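Local coordinates for protein putative sugar isomerase (Parabacteroides distasonis, PDB 3LMZ) that probably isomerises a sugar, in keeping with its xylose isomerase-like TIM-barrel fold, at residues 14-18 with 216-220; 128-132 with 186-190; 22-26 with 230-234; 91-95 with 117-122. One frame throughout, in Å; residues are numbered along the deposited sequence.

Overall arrangement
All four contacts belong to one xylose isomerase-like TIM barrel. Contact 2, about 5 Å from the centre of the chain, joins two strands across the barrel interior; contact 3 closes the barrel between its first and last strands. The centres of contacts 2 and 3 are about 14 Å apart. The two touch, His189 ND1 lying 2.9 Å from Glu231 OE1, and His132 and Glu231 both bond a citrate that probably came from the crystallisation liquor but may mark the pocket. Contacts 1 and 4 lie further out, centres about 31 Å apart. Each still meets contact 2: Met219 packs on Met188, while Phe95, Val118 and Val122 pack on Tyr129. Contacts 1 and 3 adjoin in sequence without otherwise touching.

Contact 1. Residues 14-18 with 216-220; sequences AVNPF and IRMMR
Arg220, on helix 212-221 of the TIM barrel, reaches Asn16 in the loop that leads into the first barrel strand, 19-22, and grips one amide oxygen with two nitrogens. Arg220 NE donates to Asn16 OD1 at 2.9 Å, with an N-H...O angle of 148°. Arg220 NH2 donates to the same Asn16 OD1 at 3.0 Å and is slightly more bent, 142°. The oxygen lies close to the guanidinium plane, whereas both nitrogens approach the amide from the same face, tilted off its plane. Arginine suits the place because its chain, extended from CG to NE, carries the guanidinium across to the loop, with Ile216 CG2 over one face near the rim.

Further in, the contact turns apolar. Selenium SE of Met219, a selenomethionine, lies 4.5 Å from the centroid of the Phe18 ring, an oblique Met-aromatic contact, and Met219 CE comes 3.5 Å from Phe18 CD2. Ile216 CD1 comes 3.2 Å from Phe18 CE2, also oblique to the ring. A chi1 of 73°, with CG between the backbone N and the carbonyl carbon, turns the ring to the helix. Pro17, rigid and without an N-H to satisfy, rests its CG 3.6 Å from Met219 O.

In the second shell, Asn16 ND2 donates to Ser254 O and Arg220 NH1 to Thr257 O, while Cys228 of strand 227-230 backs Phe18 and Met219. A water gives one hydrogen to Asn16 OD1 at 3.0 Å and the other to Ile216 O at 2.9 Å.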
loop_
_atom_site.group_PDB
_atom_site.type_symbol
_atom_site.label_atom_id
_atom_site.label_comp_id
_atom_site.label_asym_id
_atom_site.label_seq_id
_atom_site.Cartn_x
_atom_site.Cartn_y
_atom_site.Cartn_z
ATOM N N ALA A 14 -4.635 -15.592 4.852
ATOM C CA ALA A 14 -3.828 -16.436 5.740
ATOM C C ALA A 14 -3.896 -15.960 7.186
ATOM O O ALA A 14 -4.111 -14.779 7.466
ATOM C CB ALA A 14 -2.372 -16.513 5.238
ATOM N N VAL A 15 -3.793 -16.927 8.097
ATOM C CA VAL A 15 -3.751 -16.660 9.544
ATOM C C VAL A 15 -2.327 -16.417 9.957
ATOM O O VAL A 15 -1.432 -17.126 9.509
ATOM C CB VAL A 15 -4.342 -17.867 10.338
ATOM C CG1 VAL A 15 -4.201 -17.678 11.844
ATOM C CG2 VAL A 15 -5.807 -18.087 9.933
ATOM N N ASN A 16 -2.106 -15.367 10.754
ATOM C CA ASN A 16 -0.761 -15.040 11.230
ATOM C C ASN A 16 -0.784 -14.821 12.720
ATOM O O ASN A 16 -1.761 -14.349 13.271
ATOM C CB ASN A 16 -0.269 -13.747 10.565
ATOM C CG ASN A 16 -0.088 -13.907 9.057
ATOM O OD1 ASN A 16 0.782 -14.666 8.630
ATOM N ND2 ASN A 16 -0.885 -13.188 8.243
ATOM N N PRO A 17 0.286 -15.202 13.411
ATOM C CA PRO A 17 0.316 -15.080 14.887
ATOM C C PRO A 17 0.647 -13.694 15.443
ATOM O O PRO A 17 0.451 -13.432 16.644
ATOM C CB PRO A 17 1.435 -16.035 15.277
ATOM C CG PRO A 17 2.392 -15.999 14.115
ATOM C CD PRO A 17 1.499 -15.843 12.865
ATOM N N PHE A 18 1.286 -12.892 14.600
ATOM C CA PHE A 18 1.719 -11.561 14.943
ATOM C C PHE A 18 0.603 -10.523 14.749
ATOM O O PHE A 18 -0.391 -10.778 14.085
ATOM C CB PHE A 18 2.978 -11.194 14.118
ATOM C CG PHE A 18 2.668 -10.911 12.678
ATOM C CD1 PHE A 18 2.106 -9.707 12.295
ATOM C CD2 PHE A 18 2.881 -11.851 11.729
ATOM C CE1 PHE A 18 1.763 -9.453 10.980
ATOM C CE2 PHE A 18 2.524 -11.539 10.324
ATOM C CZ PHE A 18 1.997 -10.375 10.027
ATOM N N ILE A 216 7.485 -13.611 7.087
ATOM C CA ILE A 216 6.146 -14.055 7.478
ATOM C C ILE A 216 6.086 -15.568 7.727
ATOM O O ILE A 216 5.543 -16.020 8.734
ATOM C CB ILE A 216 5.155 -13.679 6.398
ATOM C CG1 ILE A 216 4.936 -12.165 6.444
ATOM C CG2 ILE A 216 3.855 -14.522 6.474
ATOM C CD1 ILE A 216 4.061 -11.695 7.489
ATOM N N ARG A 217 6.713 -16.361 6.855
ATOM C CA ARG A 217 6.742 -17.782 7.076
ATOM C C ARG A 217 7.486 -18.123 8.357
ATOM O O ARG A 217 7.090 -19.029 9.095
ATOM C CB ARG A 217 7.380 -18.506 5.885
ATOM C CG ARG A 217 6.535 -18.566 4.654
ATOM C CD ARG A 217 7.227 -19.396 3.556
ATOM N NE ARG A 217 6.748 -18.925 2.270
ATOM C CZ ARG A 217 7.433 -18.135 1.440
ATOM N NH1 ARG A 217 8.708 -17.778 1.674
ATOM N NH2 ARG A 217 6.851 -17.770 0.311
HETATM N N MSE A 218 8.578 -17.412 8.626
HETATM C CA MSE A 218 9.361 -17.685 9.814
HETATM C C MSE A 218 8.630 -17.323 11.098
HETATM O O MSE A 218 8.757 -18.003 12.140
HETATM C CB MSE A 218 10.743 -16.994 9.769
HETATM C CG MSE A 218 11.659 -17.419 10.910
HETATM SE SE MSE A 218 11.978 -19.313 11.062
HETATM C CE MSE A 218 12.965 -19.591 9.416
HETATM N N MSE A 219 7.857 -16.262 11.046
HETATM C CA MSE A 219 7.078 -15.871 12.230
HETATM C C MSE A 219 6.036 -16.916 12.577
HETATM O O MSE A 219 5.758 -17.157 13.744
HETATM C CB MSE A 219 6.450 -14.478 12.099
HETATM C CG MSE A 219 7.477 -13.334 12.085
HETATM SE SE MSE A 219 6.709 -11.562 12.114
HETATM C CE MSE A 219 6.101 -11.586 10.278
ATOM N N ARG A 220 5.463 -17.502 11.529
ATOM C CA ARG A 220 4.552 -18.639 11.727
ATOM C C ARG A 220 5.324 -19.833 12.306
ATOM O O ARG A 220 4.884 -20.465 13.254
ATOM C CB ARG A 220 3.883 -19.019 10.422
ATOM C CG ARG A 220 2.906 -18.024 9.887
ATOM C CD ARG A 220 2.459 -18.394 8.488
ATOM N NE ARG A 220 1.725 -17.289 7.878
ATOM C CZ ARG A 220 1.490 -17.217 6.587
ATOM N NH1 ARG A 220 1.910 -18.210 5.804
ATOM N NH2 ARG A 220 0.822 -16.167 6.089
HETATM O O HOH W 1 3.489 -14.483 9.983
#

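Contact 2. Residues 128-132 with 186-190; sequences HYAIH and FDMHI
His128 and Phe186 meet edge to face, the imidazole edge directed at the phenyl ring. His128 CD2 stands 3.4 Å above the plane of the Phe186 ring, over its centre, and the two planes are turned 75° apart, a T-shaped pair. Both side chains have CG beside the backbone N (chi1 -77° in His128), which brings the rings together at the beginning of strand 128-132. An aromatic C-H pointing into a pi cloud suits this partly exposed place, where polar imidazole and apolar phenyl can share one contact.

The strands 128-132 and 185-193 are not direct neighbours in the TIM barrel: strand 158-163 pairs with both, and the axes of segments 128-132 and 186-190 pass 6.7 Å apart. The side chains therefore meet across the inside of the barrel. Ala130 CB lies 4.1 Å from Asp187 CB, and a small residue fits here in the buried interior; Asp187 turns its OD1 to Tyr78 OH.

At the other end of strand 128-132 the imidazoles of His132 and His189 meet obliquely, planes at 59°, lining the barrel interior beside a bound citrate that probably marks the pocket. His189 CE1 lies 3.8 Å above one face of the His132 ring, toward its rim. The polar edge of His132 is used elsewhere, NE2 bonding Asp163 OD2 and ND1 an oxygen of the citrate, while His189 ND1 makes a weak bond to Glu231 OE1.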
loop_
_atom_site.group_PDB
_atom_site.type_symbol
_atom_site.label_atom_id
_atom_site.label_comp_id
_atom_site.label_asym_id
_atom_site.label_seq_id
_atom_site.Cartn_x
_atom_site.Cartn_y
_atom_site.Cartn_z
ATOM N N HIS A 128 8.497 -7.429 30.185
ATOM C CA HIS A 128 9.464 -7.729 29.149
ATOM C C HIS A 128 10.115 -6.414 28.714
ATOM O O HIS A 128 9.527 -5.333 28.764
ATOM C CB HIS A 128 8.809 -8.452 27.990
ATOM C CG HIS A 128 8.535 -9.911 28.246
ATOM N ND1 HIS A 128 7.496 -10.329 29.057
ATOM C CD2 HIS A 128 9.153 -11.029 27.806
ATOM C CE1 HIS A 128 7.488 -11.654 29.089
ATOM N NE2 HIS A 128 8.471 -12.101 28.319
ATOM N N TYR A 129 11.365 -6.525 28.277
ATOM C CA TYR A 129 12.203 -5.426 27.895
ATOM C C TYR A 129 12.908 -5.785 26.583
ATOM O O TYR A 129 13.647 -6.767 26.521
ATOM C CB TYR A 129 13.249 -5.155 28.978
ATOM C CG TYR A 129 14.031 -3.885 28.811
ATOM C CD1 TYR A 129 15.093 -3.830 27.913
ATOM C CD2 TYR A 129 13.784 -2.745 29.562
ATOM C CE1 TYR A 129 15.839 -2.675 27.754
ATOM C CE2 TYR A 129 14.515 -1.599 29.414
ATOM C CZ TYR A 129 15.571 -1.578 28.548
ATOM O OH TYR A 129 16.305 -0.425 28.408
ATOM N N ALA A 130 12.637 -5.014 25.532
ATOM C CA ALA A 130 13.098 -5.296 24.180
ATOM C C ALA A 130 14.101 -4.216 23.773
ATOM O O ALA A 130 13.719 -3.075 23.624
ATOM C CB ALA A 130 11.919 -5.312 23.191
ATOM N N ILE A 131 15.360 -4.598 23.608
ATOM C CA ILE A 131 16.449 -3.670 23.242
ATOM C C ILE A 131 16.388 -3.408 21.714
ATOM O O ILE A 131 16.425 -4.354 20.895
ATOM C CB ILE A 131 17.839 -4.229 23.611
ATOM C CG1 ILE A 131 17.961 -4.407 25.124
ATOM C CG2 ILE A 131 18.930 -3.294 23.051
ATOM C CD1 ILE A 131 19.063 -5.279 25.586
ATOM N N HIS A 132 16.307 -2.123 21.334
ATOM C CA HIS A 132 16.247 -1.763 19.894
ATOM C C HIS A 132 17.639 -1.745 19.270
ATOM O O HIS A 132 18.394 -0.813 19.492
ATOM C CB HIS A 132 15.530 -0.415 19.653
ATOM C CG HIS A 132 15.242 -0.177 18.207
ATOM N ND1 HIS A 132 15.131 1.069 17.638
ATOM C CD2 HIS A 132 15.059 -1.059 17.191
ATOM C CE1 HIS A 132 14.897 0.948 16.341
ATOM N NE2 HIS A 132 14.851 -0.334 16.031
ATOM N N PHE A 186 10.962 -9.850 21.385
ATOM C CA PHE A 186 9.733 -9.437 22.062
ATOM C C PHE A 186 8.980 -8.353 21.330
ATOM O O PHE A 186 7.865 -7.996 21.706
ATOM C CB PHE A 186 10.032 -9.078 23.541
ATOM C CG PHE A 186 10.588 -10.246 24.330
ATOM C CD1 PHE A 186 10.031 -11.525 24.222
ATOM C CD2 PHE A 186 11.715 -10.094 25.124
ATOM C CE1 PHE A 186 10.544 -12.596 24.926
ATOM C CE2 PHE A 186 12.228 -11.168 25.795
ATOM C CZ PHE A 186 11.644 -12.406 25.694
ATOM N N ASP A 187 9.630 -7.784 20.328
ATOM C CA ASP A 187 9.021 -6.740 19.483
ATOM C C ASP A 187 9.769 -6.747 18.169
ATOM O O ASP A 187 10.860 -7.331 18.042
ATOM C CB ASP A 187 9.120 -5.372 20.159
ATOM C CG ASP A 187 8.298 -4.282 19.490
ATOM O OD1 ASP A 187 7.083 -4.474 19.402
ATOM O OD2 ASP A 187 8.873 -3.232 19.255
HETATM N N MSE A 188 9.192 -6.101 17.153
HETATM C CA MSE A 188 9.842 -6.073 15.862
HETATM C C MSE A 188 9.482 -4.742 15.205
HETATM O O MSE A 188 8.321 -4.340 15.238
HETATM C CB MSE A 188 9.316 -7.182 14.966
HETATM C CG MSE A 188 10.136 -7.431 13.722
HETATM SE SE MSE A 188 9.361 -8.853 12.610
HETATM C CE MSE A 188 9.503 -10.228 14.105
ATOM N N HIS A 189 10.493 -4.119 14.588
ATOM C CA HIS A 189 10.267 -3.011 13.646
ATOM C C HIS A 189 10.418 -3.587 12.248
ATOM O O HIS A 189 11.514 -4.064 11.853
ATOM C CB HIS A 189 11.251 -1.857 13.914
ATOM C CG HIS A 189 10.961 -1.111 15.178
ATOM N ND1 HIS A 189 11.648 0.023 15.561
ATOM C CD2 HIS A 189 9.987 -1.293 16.103
ATOM C CE1 HIS A 189 11.128 0.479 16.696
ATOM N NE2 HIS A 189 10.117 -0.295 17.046
ATOM N N ILE A 190 9.350 -3.422 11.464
ATOM C CA ILE A 190 9.340 -3.737 10.033
ATOM C C ILE A 190 9.625 -2.464 9.280
ATOM O O ILE A 190 9.207 -1.374 9.699
ATOM C CB ILE A 190 8.044 -4.448 9.566
ATOM C CG1 ILE A 190 6.791 -3.654 9.934
ATOM C CG2 ILE A 190 7.969 -5.870 10.194
ATOM C CD1 ILE A 190 5.572 -4.141 9.220
#

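Contact 3. Residues 22-26 with 230-234; sequences MAGYT and LEYEK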
loop_
_atom_site.group_PDB
_atom_site.type_symbol
_atom_site.label_atom_id
_atom_site.label_comp_id
_atom_site.label_asym_id
_atom_site.label_seq_id
_atom_site.Cartn_x
_atom_site.Cartn_y
_atom_site.Cartn_z
HETATM N N MSE A 22 2.223 0.241 14.551
HETATM C CA MSE A 22 3.072 1.340 14.135
HETATM C C MSE A 22 4.008 1.734 15.267
HETATM O O MSE A 22 3.631 1.889 16.406
HETATM C CB MSE A 22 2.232 2.554 13.734
HETATM C CG MSE A 22 3.040 3.658 13.053
HETATM SE SE MSE A 22 3.073 3.207 11.147
HETATM C CE MSE A 22 1.312 3.733 10.671
ATOM N N ALA A 23 5.247 1.941 14.848
ATOM C CA ALA A 23 6.302 2.414 15.725
ATOM C C ALA A 23 6.118 3.961 15.780
ATOM O O ALA A 23 5.848 4.598 14.740
ATOM C CB ALA A 23 7.707 2.016 15.100
ATOM N N GLY A 24 6.239 4.564 16.971
ATOM C CA GLY A 24 5.926 5.977 17.102
ATOM C C GLY A 24 6.858 6.916 16.336
ATOM O O GLY A 24 6.394 7.991 15.872
ATOM N N TYR A 25 8.125 6.566 16.166
ATOM C CA TYR A 25 9.063 7.423 15.443
ATOM C C TYR A 25 8.613 7.727 14.014
ATOM O O TYR A 25 8.970 8.767 13.436
ATOM C CB TYR A 25 10.469 6.840 15.462
ATOM C CG TYR A 25 11.537 7.712 14.897
ATOM C CD1 TYR A 25 11.912 8.866 15.565
ATOM C CD2 TYR A 25 12.220 7.356 13.745
ATOM C CE1 TYR A 25 12.954 9.661 15.070
ATOM C CE2 TYR A 25 13.273 8.115 13.274
ATOM C CZ TYR A 25 13.595 9.297 13.957
ATOM O OH TYR A 25 14.657 10.132 13.586
ATOM N N THR A 26 7.822 6.805 13.433
ATOM C CA THR A 26 7.243 7.106 12.115
ATOM C C THR A 26 6.601 8.504 12.071
ATOM O O THR A 26 6.626 9.192 11.044
ATOM C CB THR A 26 6.238 6.049 11.751
ATOM O OG1 THR A 26 6.917 4.804 11.624
ATOM C CG2 THR A 26 5.510 6.363 10.442
ATOM N N LEU A 230 5.554 -0.875 12.034
ATOM C CA LEU A 230 6.206 -0.157 10.967
ATOM C C LEU A 230 6.920 1.067 11.452
ATOM O O LEU A 230 6.350 1.928 12.106
ATOM C CB LEU A 230 5.195 0.237 9.847
ATOM C CG LEU A 230 5.739 1.129 8.730
ATOM C CD1 LEU A 230 6.795 0.432 7.913
ATOM C CD2 LEU A 230 4.589 1.699 7.837
ATOM N N GLU A 231 8.211 1.122 11.168
ATOM C CA GLU A 231 9.035 2.296 11.477
ATOM C C GLU A 231 9.547 2.862 10.168
ATOM O O GLU A 231 10.545 2.423 9.589
ATOM C CB GLU A 231 10.179 1.953 12.428
ATOM C CG GLU A 231 10.893 3.182 12.925
ATOM C CD GLU A 231 11.845 2.882 14.066
ATOM O OE1 GLU A 231 12.779 2.050 13.861
ATOM O OE2 GLU A 231 11.665 3.490 15.136
ATOM N N TYR A 232 8.789 3.813 9.653
ATOM C CA TYR A 232 9.008 4.375 8.313
ATOM C C TYR A 232 9.871 5.623 8.361
ATOM O O TYR A 232 9.466 6.632 8.951
ATOM C CB TYR A 232 7.678 4.707 7.604
ATOM C CG TYR A 232 7.863 4.985 6.158
ATOM C CD1 TYR A 232 8.195 3.960 5.318
ATOM C CD2 TYR A 232 7.681 6.225 5.633
ATOM C CE1 TYR A 232 8.441 4.201 3.919
ATOM C CE2 TYR A 232 7.857 6.480 4.243
ATOM C CZ TYR A 232 8.284 5.471 3.420
ATOM O OH TYR A 232 8.463 5.713 2.064
ATOM N N GLU A 233 11.103 5.542 7.816
ATOM C CA GLU A 233 12.139 6.572 7.984
ATOM C C GLU A 233 12.586 7.156 6.657
ATOM O O GLU A 233 13.745 7.387 6.385
ATOM C CB GLU A 233 13.357 5.997 8.726
ATOM C CG GLU A 233 12.965 5.358 10.066
ATOM C CD GLU A 233 14.071 4.564 10.789
ATOM O OE1 GLU A 233 14.923 3.782 10.176
ATOM O OE2 GLU A 233 14.004 4.691 12.034
ATOM N N LYS A 234 11.638 7.380 5.803
ATOM C CA LYS A 234 11.819 8.054 4.533
ATOM C C LYS A 234 10.769 9.148 4.448
ATOM O O LYS A 234 9.654 8.981 4.968
ATOM C CB LYS A 234 11.625 7.043 3.418
ATOM C CG LYS A 234 11.536 7.657 1.996
ATOM C CD LYS A 234 11.569 6.630 0.923
ATOM C CE LYS A 234 11.422 7.239 -0.512
ATOM N NZ LYS A 234 11.637 6.161 -1.544
HETATM O O HOH W 2 9.863 4.276 17.159
HETATM O O HOH W 3 7.909 8.874 8.596
#
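The first and last strands of the TIM barrel close its ring here, Met22 and Leu230 forming a parallel bridge just before both strands run into loops beside the bound citrate. Ala23 N donates to Leu230 O at 3.0 Å, nearly straight at 160°. Thr26 OG1, from the 3-10 turn that follows, gives its proton to the same Leu230 O at 3.0 Å, and the two donors approach from opposite faces of the carbonyl. Thr26 OG1 in turn accepts from Tyr232 N at 2.9 Å, so a single threonine oxygen serves two backbone groups, at the last strand residue and just beyond it. With chi1 at -64°, OG1 sits beside its own backbone N, and Thr26 CG2 is left to rest 3.9 Å from Tyr232 CB. A valine here would probably leave Tyr232 N without its acceptor and Leu230 O with one donor fewer, setting the 230-232 backbone freer to shift.

Ala23 is small enough for its CB to sit 3.6 Å from Glu231 CB. Glu233 OE2 lies 3.6 Å from Tyr25 CD2, its carboxylate nearly perpendicular to the ring. Lys191 pairs with OE1 of both Glu231 and Glu233, and Glu231 OE2 bonds the citrate. One water links Glu231 OE2 to Tyr25 N; a second bridges Thr26 O and Tyr232 O.

Outside the barrel, helix 240-256 covers the contact, Ile243 on Met22 and Thr26 and Ile247 on Leu230, while backbone bonds tie Met22 to strand 46-49 and Glu231 to Ile190 of strand 185-193.

Contact 4. Residues 91-95 with 117-122; sequences IDRAF and YVDKKV
Phe95 and Lys121 make the tight part of this helix pair: Lys121 CB stands 3.5 Å from the Phe95 ring centroid, almost straight above it, a CH-pi contact over the face. Val122 CG1 adds to it at 4.0 Å from Phe95 CZ. Beside it, Ile91 CD1 meets Tyr117 CD2 at 3.8 Å, at the edge of the phenol ring. Branched and aromatic residues suit this inner side, since Tyr129 of strand 128-132 lies beneath Phe95, Val118 and Val122. Helices 88-101 and 115-125 are successive outer helices of the TIM barrel, joined through strand 105-110; the axes of segments 91-95 and 117-122 are 29° apart.

The outer side is more open and polar. Tyr117 OH donates to Asp92 OD1 in a short bond of 2.5 Å, using the syn lone pair of the carboxylate. Lys121, bent at chi2 (-77°), turns from the phenyl face to bring NZ within 3.2 Å of the same Asp92 OD1 as a salt bridge; NZ has its stronger partner in Glu124 OE1. A water joins Lys121 NZ to Asp92 O. A phenylalanine in place of Tyr117 would probably cost Asp92 OD1 its hydroxyl donor and leave the carboxylate freer to turn.

Because a hydroxyl and an ammonium group converge on one oxygen, negative charge on Asp92 is likely to be favoured, and Lys121, shared between two carboxylates, probably stays protonated.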
loop_
_atom_site.group_PDB
_atom_site.type_symbol
_atom_site.label_atom_id
_atom_site.label_comp_id
_atom_site.label_asym_id
_atom_site.label_seq_id
_atom_site.Cartn_x
_atom_site.Cartn_y
_atom_site.Cartn_z
ATOM N N ILE A 91 16.293 4.460 34.162
ATOM C CA ILE A 91 15.682 3.141 34.141
ATOM C C ILE A 91 14.509 3.137 35.133
ATOM O O ILE A 91 13.417 2.639 34.869
ATOM C CB ILE A 91 16.671 2.041 34.378
ATOM C CG1 ILE A 91 17.749 2.071 33.293
ATOM C CG2 ILE A 91 15.926 0.650 34.422
ATOM C CD1 ILE A 91 18.918 1.148 33.573
ATOM N N ASP A 92 14.778 3.626 36.344
ATOM C CA ASP A 92 13.721 3.723 37.371
ATOM C C ASP A 92 12.511 4.467 36.834
ATOM O O ASP A 92 11.330 4.055 37.049
ATOM C CB ASP A 92 14.195 4.479 38.636
ATOM C CG ASP A 92 15.208 3.719 39.474
ATOM O OD1 ASP A 92 15.360 2.504 39.314
ATOM O OD2 ASP A 92 15.872 4.379 40.321
ATOM N N ARG A 93 12.761 5.619 36.222
ATOM C CA ARG A 93 11.676 6.427 35.672
ATOM C C ARG A 93 10.914 5.719 34.540
ATOM O O ARG A 93 9.665 5.807 34.461
ATOM C CB ARG A 93 12.168 7.791 35.237
ATOM C CG ARG A 93 12.483 8.634 36.445
ATOM C CD ARG A 93 13.026 9.955 36.107
ATOM N NE ARG A 93 13.259 10.712 37.328
ATOM C CZ ARG A 93 13.762 11.939 37.357
ATOM N NH1 ARG A 93 14.081 12.553 36.221
ATOM N NH2 ARG A 93 13.949 12.547 38.529
ATOM N N ALA A 94 11.644 4.982 33.690
ATOM C CA ALA A 94 10.990 4.284 32.563
ATOM C C ALA A 94 10.070 3.142 33.016
ATOM O O ALA A 94 9.010 2.969 32.477
ATOM C CB ALA A 94 12.065 3.761 31.594
ATOM N N PHE A 95 10.511 2.388 34.027
ATOM C CA PHE A 95 9.708 1.275 34.519
ATOM C C PHE A 95 8.471 1.854 35.224
ATOM O O PHE A 95 7.379 1.321 35.059
ATOM C CB PHE A 95 10.552 0.334 35.404
ATOM C CG PHE A 95 11.262 -0.719 34.648
ATOM C CD1 PHE A 95 12.419 -0.418 33.979
ATOM C CD2 PHE A 95 10.758 -1.995 34.547
ATOM C CE1 PHE A 95 13.088 -1.402 33.266
ATOM C CE2 PHE A 95 11.412 -2.989 33.850
ATOM C CZ PHE A 95 12.591 -2.674 33.181
ATOM N N TYR A 117 21.117 -3.832 35.925
ATOM C CA TYR A 117 20.029 -3.088 36.529
ATOM C C TYR A 117 18.692 -3.325 35.822
ATOM O O TYR A 117 17.644 -3.449 36.455
ATOM C CB TYR A 117 20.396 -1.599 36.581
ATOM C CG TYR A 117 19.541 -0.820 37.572
ATOM C CD1 TYR A 117 19.778 -0.929 38.922
ATOM C CD2 TYR A 117 18.550 0.043 37.160
ATOM C CE1 TYR A 117 19.040 -0.246 39.865
ATOM C CE2 TYR A 117 17.761 0.740 38.092
ATOM C CZ TYR A 117 18.059 0.618 39.454
ATOM O OH TYR A 117 17.293 1.276 40.421
ATOM N N VAL A 118 18.706 -3.387 34.500
ATOM C CA VAL A 118 17.505 -3.790 33.760
ATOM C C VAL A 118 16.994 -5.165 34.224
ATOM O O VAL A 118 15.808 -5.349 34.458
ATOM C CB VAL A 118 17.760 -3.813 32.244
ATOM C CG1 VAL A 118 16.496 -4.366 31.498
ATOM C CG2 VAL A 118 18.082 -2.402 31.741
ATOM N N ASP A 119 17.920 -6.086 34.443
ATOM C CA ASP A 119 17.613 -7.412 34.998
ATOM C C ASP A 119 16.874 -7.316 36.332
ATOM O O ASP A 119 15.802 -7.915 36.545
ATOM C CB ASP A 119 18.874 -8.258 35.082
ATOM C CG ASP A 119 18.602 -9.682 35.478
ATOM O OD1 ASP A 119 18.232 -9.894 36.674
ATOM O OD2 ASP A 119 18.881 -10.581 34.674
ATOM N N LYS A 120 17.417 -6.517 37.253
ATOM C CA LYS A 120 16.777 -6.248 38.545
ATOM C C LYS A 120 15.358 -5.698 38.353
ATOM O O LYS A 120 14.389 -6.127 39.019
ATOM C CB LYS A 120 17.621 -5.214 39.343
ATOM C CG LYS A 120 17.174 -4.969 40.730
ATOM C CD LYS A 120 17.938 -3.796 41.380
ATOM C CE LYS A 120 18.837 -4.218 42.424
ATOM N NZ LYS A 120 19.494 -3.024 43.056
ATOM N N LYS A 121 15.174 -4.782 37.391
ATOM C CA LYS A 121 13.890 -4.114 37.211
ATOM C C LYS A 121 12.840 -5.021 36.525
ATOM O O LYS A 121 11.680 -5.016 36.961
ATOM C CB LYS A 121 14.085 -2.781 36.459
ATOM C CG LYS A 121 14.734 -1.696 37.349
ATOM C CD LYS A 121 13.690 -1.116 38.320
ATOM C CE LYS A 121 14.252 -0.245 39.404
ATOM N NZ LYS A 121 13.118 0.416 40.175
ATOM N N VAL A 122 13.263 -5.884 35.601
ATOM C CA VAL A 122 12.297 -6.787 35.033
ATOM C C VAL A 122 11.816 -7.752 36.106
ATOM O O VAL A 122 10.632 -8.126 36.068
ATOM C CB VAL A 122 12.723 -7.578 33.730
ATOM C CG1 VAL A 122 13.050 -6.640 32.564
ATOM C CG2 VAL A 122 13.890 -8.489 33.952
HETATM O O HOH W 4 11.188 2.038 38.973
#